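Local coordinates for protein chorismate mutase (Helicobacter pylori, PDB 6AL9) that probably catalyses the rearrangement of chorismate to prephenate, as an all-helical dimeric chorismate mutase of the type II (AroQ-like) family, at residues C48-R51 against E52-L56; K57-S60 against Q61-F64; T73-Y76 against T77-K81. All blocks are in the same frame, centred on the assembly; numbering follows the deposited sequence.

Contact 1: C48-R51 against E52-L56; sequences CPKR and EQEIL. With PHB (p-hydroxybenzoic acid), chain E.
The first turns of helix 49-61 form one wall of the p-hydroxybenzoic acid pocket, where Cys-48 at the N-cap position and Glu-52 one turn on meet at the same ligand oxygen. The ligand hydroxyl O4 accepts a nearly straight hydrogen bond from Cys-48 N (2.8 Å, N-H...O 167°) and donates to Glu-52 OE2 at 3.2 Å. Glu-52 CG lies 3.4 Å from ligand atom C5. The reach of this carboxylate follows from its torsions: CG is anti to the carbonyl carbon (chi1 -69°) and the chain is extended beyond it. Between the two residues, Glu-52 N bonds to Cys-48 O at 3.2 Å, and three further i to i+4 bonds carry the helix to Ile-55.

One turn along, Ile-55 lies beneath the guanidinium of Arg-51, its CG1 3.7 Å from the plane and over the centre. The bend at chi2 (66°) carries the guanidinium forward along the helix, over Ile-55, where NE, CZ and NH2 meet CD1 and CG1. Ile-55 CD1 also stands 3.5 Å from ligand O1', touching the carboxylate end. Farther out, Glu-54 OE2 comes within 3.8 Å of Lys-50 CG.

Asp-17 of the second subunit forms a salt bridge with Arg-51 NH2. With O4 held between a backbone N-H and a carboxylate, the ligand ring is fixed at its phenol end. Glu-52 OE2 takes both the O4 hydrogen bond and a salt bridge from Arg-84 NH2, which makes Arg-84 a second-shell residue that helps position the carboxylate against the ligand hydroxyl.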
# COMPACT_ATOMS: atom_id res chain seq x y z
N CYS B 48 2.25 -13.22 13.34
CA CYS B 48 3.03 -14.34 12.79
C CYS B 48 4.24 -13.84 11.97
O CYS B 48 4.18 -13.70 10.75
CB CYS B 48 2.16 -15.30 11.95
SG CYS B 48 3.04 -16.83 11.55
N PRO B 49 5.35 -13.56 12.67
CA PRO B 49 6.57 -13.08 12.04
C PRO B 49 7.16 -13.96 10.92
O PRO B 49 7.60 -13.42 9.89
CB PRO B 49 7.54 -12.90 13.21
CG PRO B 49 6.89 -13.50 14.40
CD PRO B 49 5.43 -13.52 14.14
N LYS B 50 7.18 -15.29 11.10
CA LYS B 50 7.64 -16.19 10.01
C LYS B 50 6.90 -15.92 8.69
O LYS B 50 7.52 -15.77 7.62
CB LYS B 50 7.47 -17.66 10.42
CG LYS B 50 8.02 -18.65 9.41
CD LYS B 50 8.19 -20.05 10.00
CE LYS B 50 9.24 -20.06 11.11
NZ LYS B 50 9.56 -21.42 11.64
N ARG B 51 5.58 -15.83 8.77
CA ARG B 51 4.75 -15.57 7.62
C ARG B 51 5.05 -14.20 6.97
O ARG B 51 5.20 -14.13 5.74
CB ARG B 51 3.27 -15.68 8.02
CG ARG B 51 2.25 -15.20 6.98
CD ARG B 51 2.22 -16.05 5.73
NE ARG B 51 1.21 -15.56 4.82
CZ ARG B 51 1.23 -15.73 3.50
NH1 ARG B 51 2.22 -16.40 2.92
NH2 ARG B 51 0.27 -15.22 2.76
N GLU B 52 5.13 -13.14 7.78
CA GLU B 52 5.47 -11.81 7.30
C GLU B 52 6.77 -11.83 6.52
O GLU B 52 6.87 -11.22 5.46
CB GLU B 52 5.58 -10.80 8.45
CG GLU B 52 4.27 -10.47 9.15
CD GLU B 52 4.40 -9.35 10.17
OE1 GLU B 52 5.52 -8.78 10.30
OE2 GLU B 52 3.38 -9.04 10.87
N GLN B 53 7.77 -12.53 7.05
CA GLN B 53 9.08 -12.56 6.42
C GLN B 53 9.08 -13.40 5.15
O GLN B 53 9.75 -13.04 4.18
CB GLN B 53 10.14 -13.08 7.39
CG GLN B 53 10.75 -12.00 8.26
CD GLN B 53 11.45 -10.90 7.47
OE1 GLN B 53 12.41 -11.12 6.72
NE2 GLN B 53 10.99 -9.69 7.67
N GLU B 54 8.34 -14.50 5.14
CA GLU B 54 8.07 -15.23 3.91
C GLU B 54 7.41 -14.38 2.81
O GLU B 54 7.81 -14.45 1.65
CB GLU B 54 7.24 -16.48 4.22
CG GLU B 54 8.04 -17.58 4.90
CD GLU B 54 7.17 -18.70 5.48
OE1 GLU B 54 5.95 -18.49 5.66
OE2 GLU B 54 7.71 -19.80 5.76
N ILE B 55 6.41 -13.57 3.17
CA ILE B 55 5.78 -12.66 2.21
C ILE B 55 6.82 -11.72 1.59
O ILE B 55 6.97 -11.67 0.36
CB ILE B 55 4.62 -11.84 2.87
CG1 ILE B 55 3.45 -12.77 3.16
CG2 ILE B 55 4.16 -10.73 1.95
CD1 ILE B 55 2.26 -12.16 3.88
N LEU B 56 7.56 -11.01 2.45
CA LEU B 56 8.61 -10.09 1.97
C LEU B 56 9.66 -10.78 1.09
O LEU B 56 10.00 -10.27 0.02
CB LEU B 56 9.29 -9.37 3.15
CG LEU B 56 8.46 -8.18 3.66
CD1 LEU B 56 8.87 -7.67 5.03
CD2 LEU B 56 8.50 -7.03 2.67
C1' PHB E . -1.31 -10.84 6.55
O1' PHB E . -0.62 -10.98 5.52
O2' PHB E . -2.53 -10.60 6.49
C1 PHB E . -0.63 -10.96 7.88
C2 PHB E . -1.13 -10.33 9.02
C3 PHB E . -0.49 -10.46 10.25
C4 PHB E . 0.67 -11.23 10.34
C5 PHB E . 1.17 -11.86 9.21
C6 PHB E . 0.53 -11.73 7.98
O4 PHB E . 1.32 -11.36 11.53

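Contact 2: K57-S60 against Q61-F64; sequences KRLS and QRDF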
# COMPACT_ATOMS: atom_id res chain seq x y z
N LYS B 57 10.16 -11.93 1.53
CA LYS B 57 11.13 -12.69 0.77
C LYS B 57 10.60 -12.96 -0.62
O LYS B 57 11.22 -12.62 -1.64
CB LYS B 57 11.44 -14.00 1.49
CG LYS B 57 12.91 -14.18 1.86
CD LYS B 57 13.11 -15.28 2.91
CE LYS B 57 12.62 -14.80 4.28
NZ LYS B 57 12.54 -15.87 5.33
N ARG B 58 9.42 -13.57 -0.68
CA ARG B 58 8.84 -13.94 -1.97
C ARG B 58 8.71 -12.69 -2.86
O ARG B 58 9.22 -12.67 -3.99
CB ARG B 58 7.50 -14.63 -1.76
CG ARG B 58 6.79 -15.04 -3.04
CD ARG B 58 5.39 -15.61 -2.72
NE ARG B 58 4.41 -14.58 -2.37
CZ ARG B 58 3.82 -13.74 -3.22
NH1 ARG B 58 4.13 -13.76 -4.50
NH2 ARG B 58 2.94 -12.84 -2.78
N LEU B 59 8.08 -11.63 -2.34
CA LEU B 59 7.91 -10.38 -3.12
C LEU B 59 9.23 -9.73 -3.56
O LEU B 59 9.31 -9.15 -4.65
CB LEU B 59 7.10 -9.34 -2.33
CG LEU B 59 5.67 -9.73 -2.04
CD1 LEU B 59 5.14 -8.88 -0.89
CD2 LEU B 59 4.82 -9.60 -3.29
N SER B 60 10.26 -9.82 -2.72
CA SER B 60 11.59 -9.32 -3.05
C SER B 60 12.19 -9.95 -4.30
O SER B 60 12.98 -9.32 -5.00
CB SER B 60 12.54 -9.57 -1.89
OG SER B 60 12.21 -8.69 -0.85
N GLN B 61 11.84 -11.19 -4.58
CA GLN B 61 12.46 -11.87 -5.70
C GLN B 61 11.82 -11.43 -7.03
O GLN B 61 12.41 -11.63 -8.09
CB GLN B 61 12.38 -13.39 -5.53
CG GLN B 61 13.03 -13.92 -4.26
CD GLN B 61 12.30 -15.17 -3.75
OE1 GLN B 61 11.27 -15.59 -4.30
NE2 GLN B 61 12.85 -15.78 -2.70
N ARG B 62 10.65 -10.80 -6.98
CA ARG B 62 9.89 -10.48 -8.19
C ARG B 62 10.49 -9.29 -8.95
O ARG B 62 11.33 -8.55 -8.42
CB ARG B 62 8.45 -10.17 -7.83
CG ARG B 62 7.75 -11.26 -7.03
CD ARG B 62 6.30 -10.91 -6.72
NE ARG B 62 5.40 -11.14 -7.86
CZ ARG B 62 4.58 -10.23 -8.39
NH1 ARG B 62 4.51 -8.99 -7.92
NH2 ARG B 62 3.82 -10.57 -9.42
N ASP B 63 10.07 -9.12 -10.20
CA ASP B 63 10.66 -8.11 -11.10
C ASP B 63 9.91 -6.80 -11.07
O ASP B 63 8.74 -6.74 -11.46
CB ASP B 63 10.71 -8.60 -12.54
CG ASP B 63 12.12 -8.80 -13.03
OD1 ASP B 63 12.70 -9.88 -12.74
OD2 ASP B 63 12.65 -7.85 -13.66
N PHE B 64 10.58 -5.74 -10.63
CA PHE B 64 9.96 -4.42 -10.50
C PHE B 64 10.86 -3.37 -11.11
O PHE B 64 12.06 -3.50 -11.03
CB PHE B 64 9.79 -4.05 -9.01
CG PHE B 64 8.83 -4.93 -8.27
CD1 PHE B 64 7.49 -4.97 -8.61
CD2 PHE B 64 9.27 -5.72 -7.21
CE1 PHE B 64 6.62 -5.78 -7.93
CE2 PHE B 64 8.40 -6.52 -6.52
CZ PHE B 64 7.08 -6.55 -6.88
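Leu-59 and Arg-62 lie side by side and point the same way where helix 49-61 gives over to the following loop. Leu-59 CD2 meets the aliphatic Arg-62 CD at 4.0 Å, and the arginine chain bends only beyond that, at chi3 (79°). Arg-58 stands one turn back, its NH1 4.4 Å from Arg-62 NE, like charges close together but not in contact. Phe-64 returns from the loop with its ring edge to the helix, and CE2 lies 3.4 Å from Leu-59 O, near the ring plane. Gln-61 instead runs back over the carbonyls of the last turn, with CG 3.4 Å from Lys-57 O.

The backbone tightens here. Gln-61 N bonds to Arg-58 O at 3.1 Å and only weakly to Lys-57 O, while Arg-62 N reaches Leu-59 O at 3.2 Å. Both i to i+3 donors sit well above the carbonyl plane, the second by 63°.

Across the dimer interface, Asn-21 of the second subunit takes a hydrogen bond from Arg-58 NH1, and Asp-25 of that subunit forms a long, weak ion pair with Arg-62 NH1. Both guanidinium groups thus have partners on the second subunit, which probably offsets the repulsion between them.

Contact 3: T73-Y76 against T77-K81; sequences TGFY and TEVFK
Two turns of helix 69-93, in the all-helical chorismate mutase fold, set Phe-75, Tyr-76, Val-79 and Phe-80 against one another at i to i+3 and i to i+4 spacings. Val-79 is the bump between two rings. Its CG2 sits over one face of Phe-75, 4.2 Å from the centroid and 17° off the ring normal, a CH-pi contact. Its other branch, CG1, lies 3.8 Å from Tyr-76 CD1, and the valine and tyrosine run side by side in the same direction. Having CG1 anti to the backbone N (chi1 174°) sends the two methyls to the two different rings.

Tyr-76 supplies the next bump: its CB rests over the face of Phe-80, again a CH-pi contact. The tyrosine and phenylalanine rings are themselves oblique, with planes at 42°, so neither lies flat on the other. Phe-80 also packs on Glu-52 and Ile-55 of helix 49-61 and on Arg-30 of helix 9-41, while Phe-75 meets Phe-75 of the second subunit. The cluster therefore joins the helices of one chain and reaches the dimer interface.

The backbone bonds vary in length: Phe-80 N reaches Tyr-76 O at 2.7 Å, while Glu-78 N to Gly-74 O, at 3.4 Å, is weak. At the outer edge Thr-77 returns its hydroxyl to the preceding turn. Thr-73 O accepts both Thr-77 N at 2.9 Å and Thr-77 OG1 at 2.7 Å, and the two donors approach from opposite faces of the carbonyl plane.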
# COMPACT_ATOMS: atom_id res chain seq x y z
N THR B 73 9.89 -3.35 2.45
CA THR B 73 9.93 -3.45 3.91
C THR B 73 9.13 -2.30 4.53
O THR B 73 8.29 -2.53 5.38
CB THR B 73 11.39 -3.46 4.45
OG1 THR B 73 12.06 -4.67 4.04
CG2 THR B 73 11.41 -3.40 5.97
N GLY B 74 9.34 -1.08 4.07
CA GLY B 74 8.58 0.04 4.59
C GLY B 74 7.11 -0.08 4.26
O GLY B 74 6.25 0.01 5.14
N PHE B 75 6.81 -0.29 2.99
CA PHE B 75 5.44 -0.51 2.60
C PHE B 75 4.72 -1.56 3.49
O PHE B 75 3.64 -1.31 4.06
CB PHE B 75 5.37 -0.92 1.14
CG PHE B 75 3.98 -0.94 0.58
CD1 PHE B 75 3.24 0.22 0.48
CD2 PHE B 75 3.41 -2.13 0.15
CE1 PHE B 75 1.96 0.21 -0.06
CE2 PHE B 75 2.13 -2.15 -0.38
CZ PHE B 75 1.40 -0.98 -0.49
N TYR B 76 5.30 -2.75 3.58
CA TYR B 76 4.62 -3.85 4.23
C TYR B 76 4.66 -3.79 5.72
O TYR B 76 3.81 -4.34 6.36
CB TYR B 76 5.07 -5.22 3.71
CG TYR B 76 4.22 -5.63 2.52
CD1 TYR B 76 2.96 -6.18 2.70
CD2 TYR B 76 4.65 -5.39 1.21
CE1 TYR B 76 2.17 -6.53 1.63
CE2 TYR B 76 3.86 -5.74 0.14
CZ TYR B 76 2.63 -6.31 0.37
OH TYR B 76 1.84 -6.65 -0.69
N THR B 77 5.63 -3.08 6.29
CA THR B 77 5.63 -2.87 7.74
C THR B 77 4.30 -2.23 8.12
O THR B 77 3.63 -2.65 9.06
CB THR B 77 6.81 -2.01 8.25
OG1 THR B 77 8.06 -2.74 8.08
CG2 THR B 77 6.62 -1.71 9.75
N GLU B 78 3.90 -1.23 7.33
CA GLU B 78 2.66 -0.51 7.57
C GLU B 78 1.44 -1.39 7.27
O GLU B 78 0.50 -1.46 8.09
CB GLU B 78 2.63 0.75 6.72
CG GLU B 78 1.40 1.60 6.89
CD GLU B 78 1.21 2.11 8.31
OE1 GLU B 78 0.06 2.50 8.64
OE2 GLU B 78 2.18 2.15 9.10
N VAL B 79 1.47 -2.04 6.12
CA VAL B 79 0.45 -3.01 5.76
C VAL B 79 0.21 -4.09 6.82
O VAL B 79 -0.94 -4.42 7.15
CB VAL B 79 0.74 -3.67 4.41
CG1 VAL B 79 -0.25 -4.79 4.12
CG2 VAL B 79 0.65 -2.64 3.30
N PHE B 80 1.29 -4.67 7.35
CA PHE B 80 1.18 -5.70 8.39
C PHE B 80 0.68 -5.09 9.70
O PHE B 80 -0.14 -5.72 10.37
CB PHE B 80 2.52 -6.40 8.66
CG PHE B 80 3.06 -7.24 7.51
CD1 PHE B 80 2.23 -7.95 6.68
CD2 PHE B 80 4.41 -7.29 7.27
CE1 PHE B 80 2.74 -8.69 5.64
CE2 PHE B 80 4.92 -8.04 6.24
CZ PHE B 80 4.08 -8.73 5.41
N LYS B 81 1.15 -3.89 10.07
CA LYS B 81 0.55 -3.14 11.19
C LYS B 81 -0.94 -2.90 11.02
O LYS B 81 -1.71 -3.17 11.93
CB LYS B 81 1.24 -1.79 11.44
CG LYS B 81 2.55 -1.96 12.17
CD LYS B 81 3.15 -0.64 12.65
CE LYS B 81 4.60 -0.84 13.12
NZ LYS B 81 5.46 0.32 12.74

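In the fold
From the N terminus, long helix 9-41 comes first, then contact 1 opens helix 49-61, contact 2 closes it, and contact 3 follows inside helix 69-93. The three run in series; none nests within or crosses another, and each is local, so none closes a long loop. Contact 2 marks the exit into the loop that brings the chain back. The return lets helix 69-93 pack on helix 49-61: Ile-55 CD1 meets Phe-80 CE1 at 3.9 Å between contacts 1 and 3, and Leu-59 CD1 meets Tyr-76 CE2 at 3.5 Å between contacts 2 and 3. All three also touch the second subunit.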